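Local coordinates for protein pectinesterase 1 (Solanum lycopersicum, PDB 1XG2) that hydrolyses the methyl esters of cell-wall pectin, releasing methanol and free galacturonate carboxylates, at residues T78-A83 with A112-A117. Sequence-based numbering, arbitrary orientation.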
loop_
_atom_site.group_PDB
_atom_site.type_symbol
_atom_site.label_atom_id
_atom_site.label_comp_id
_atom_site.label_asym_id
_atom_site.label_seq_id
_atom_site.Cartn_x
_atom_site.Cartn_y
_atom_site.Cartn_z
ATOM N N THR A 78 7.591 2.975 -14.611
ATOM C CA THR A 78 6.957 3.650 -13.488
ATOM C C THR A 78 7.309 2.871 -12.228
ATOM O O THR A 78 7.644 1.676 -12.282
ATOM C CB THR A 78 5.432 3.723 -13.606
ATOM O OG1 THR A 78 4.880 2.406 -13.550
ATOM C CG2 THR A 78 4.990 4.282 -14.957
ATOM N N THR A 79 7.237 3.558 -11.102
ATOM C CA THR A 79 7.390 2.938 -9.803
ATOM C C THR A 79 6.433 1.762 -9.663
ATOM O O THR A 79 6.841 0.676 -9.291
ATOM C CB THR A 79 7.137 3.998 -8.703
ATOM O OG1 THR A 79 8.075 5.085 -8.853
ATOM C CG2 THR A 79 7.418 3.427 -7.316
ATOM N N PHE A 80 5.164 1.985 -9.998
ATOM C CA PHE A 80 4.116 0.983 -9.852
ATOM C C PHE A 80 4.454 -0.296 -10.616
ATOM O O PHE A 80 4.274 -1.385 -10.099
ATOM C CB PHE A 80 2.768 1.585 -10.314
ATOM C CG PHE A 80 1.581 0.672 -10.153
ATOM C CD1 PHE A 80 1.130 -0.099 -11.210
ATOM C CD2 PHE A 80 0.874 0.635 -8.961
ATOM C CE1 PHE A 80 0.010 -0.922 -11.071
ATOM C CE2 PHE A 80 -0.243 -0.179 -8.809
ATOM C CZ PHE A 80 -0.678 -0.962 -9.865
ATOM N N ARG A 81 4.966 -0.156 -11.837
ATOM C CA ARG A 81 5.257 -1.309 -12.701
ATOM C C ARG A 81 6.711 -1.821 -12.589
ATOM O O ARG A 81 7.103 -2.711 -13.346
ATOM C CB ARG A 81 4.941 -0.970 -14.166
ATOM C CG ARG A 81 3.481 -0.981 -14.521
ATOM C CD ARG A 81 3.232 -0.721 -16.013
ATOM N NE ARG A 81 3.504 -1.930 -16.804
ATOM C CZ ARG A 81 3.811 -1.957 -18.107
ATOM N NH1 ARG A 81 3.891 -0.839 -18.828
ATOM N NH2 ARG A 81 4.047 -3.128 -18.696
ATOM N N SER A 82 7.488 -1.265 -11.663
ATOM C CA SER A 82 8.876 -1.680 -11.431
ATOM C C SER A 82 9.006 -2.930 -10.543
ATOM O O SER A 82 10.079 -3.530 -10.471
ATOM C CB SER A 82 9.707 -0.536 -10.816
ATOM O OG SER A 82 9.391 -0.287 -9.441
ATOM N N ALA A 83 7.916 -3.325 -9.887
ATOM C CA ALA A 83 7.944 -4.438 -8.926
ATOM C C ALA A 83 8.422 -5.758 -9.541
ATOM O O ALA A 83 7.930 -6.183 -10.571
ATOM C CB ALA A 83 6.567 -4.632 -8.326
ATOM N N ALA A 112 10.848 -3.966 -5.034
ATOM C CA ALA A 112 10.918 -5.417 -4.952
ATOM C C ALA A 112 9.510 -6.012 -4.969
ATOM O O ALA A 112 9.122 -6.696 -5.924
ATOM C CB ALA A 112 11.687 -5.857 -3.722
ATOM N N LEU A 113 8.733 -5.715 -3.939
ATOM C CA LEU A 113 7.374 -6.221 -3.815
ATOM C C LEU A 113 6.341 -5.100 -3.804
ATOM O O LEU A 113 6.444 -4.159 -3.017
ATOM C CB LEU A 113 7.243 -7.017 -2.518
ATOM C CG LEU A 113 5.865 -7.581 -2.163
ATOM C CD1 LEU A 113 5.447 -8.679 -3.123
ATOM C CD2 LEU A 113 5.898 -8.089 -0.733
ATOM N N ARG A 114 5.325 -5.229 -4.647
ATOM C CA ARG A 114 4.130 -4.399 -4.536
ATOM C C ARG A 114 2.940 -5.259 -4.152
ATOM O O ARG A 114 2.662 -6.279 -4.775
ATOM C CB ARG A 114 3.828 -3.643 -5.820
ATOM C CG ARG A 114 2.447 -2.993 -5.831
ATOM C CD ARG A 114 2.276 -1.955 -6.918
ATOM N NE ARG A 114 2.433 -2.534 -8.251
ATOM C CZ ARG A 114 1.519 -3.285 -8.873
ATOM N NH1 ARG A 114 0.351 -3.563 -8.309
ATOM N NH2 ARG A 114 1.778 -3.754 -10.090
ATOM N N VAL A 115 2.235 -4.830 -3.117
ATOM C CA VAL A 115 1.009 -5.486 -2.706
ATOM C C VAL A 115 -0.142 -4.490 -2.714
ATOM O O VAL A 115 -0.059 -3.441 -2.084
ATOM C CB VAL A 115 1.168 -6.102 -1.320
ATOM C CG1 VAL A 115 -0.090 -6.840 -0.919
ATOM C CG2 VAL A 115 2.388 -7.058 -1.293
ATOM N N GLY A 116 -1.199 -4.835 -3.448
ATOM C CA GLY A 116 -2.490 -4.152 -3.416
ATOM C C GLY A 116 -3.625 -5.162 -3.258
ATOM O O GLY A 116 -4.707 -4.977 -3.805
ATOM N N ALA A 117 -3.358 -6.218 -2.485
ATOM C CA ALA A 117 -4.260 -7.324 -2.240
ATOM C C ALA A 117 -4.799 -7.203 -0.830
ATOM O O ALA A 117 -4.039 -7.120 0.140
ATOM C CB ALA A 117 -3.524 -8.658 -2.388
#
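The carbonyl oxygen O of Phe-80 accepts a hydrogen bond from NE of Arg-114 at 2.9 Å, bent to 150° at the hydrogen and with the donor tilted from the carbonyl plane. The same arginine reaches the side chain of this residue: its guanidinium lies over one face of the Phe-80 ring, the two planes 13° apart and their centres 3.5 Å apart. This is a stacked cation-pi contact, in which CZ of Arg-114 sits over the ring, displaced toward the rim, and NH1 of Arg-114 lies 3.2 Å from CZ of Phe-80. The extended start of the arginine chain carries it off the strand; the chain bends at chi3 (61°), and the turn about CD-NE lays the guanidinium flat against the phenyl. CD of Arg-114 also rests on the ring, 3.6 Å from CD2 of Phe-80. Closer to the backbone, the methyl CB of Ala-83 packs on CB of Arg-114 at 3.8 Å.

Strand 113-115 belongs to one of the parallel sheets of the right-handed beta-helix, next to strand 85-87, into which the loop 78-83 leads. The loop is tightly turned: OG1 of Thr-78 accepts from N of Arg-81 at 3.1 Å, an ST motif, while O of Thr-79 accepts hydrogen bonds from both N and OG of Ser-82. Thr-79, probably a substrate-binding residue as in related enzymes, touches Gln-109 and the predicted proton donor Asp-132. His-137 meets the Phe-80 ring at a steep angle, and Asn-78 of the inhibitor chain packs on Phe-80. Gripped through both its backbone carbonyl and its ring, Phe-80 ties a loop at the inhibitor interface to the beta-helix wall, and the aromatic face and the carbonyl dipole would both be expected to stabilise the positive charge of the buried Arg-114.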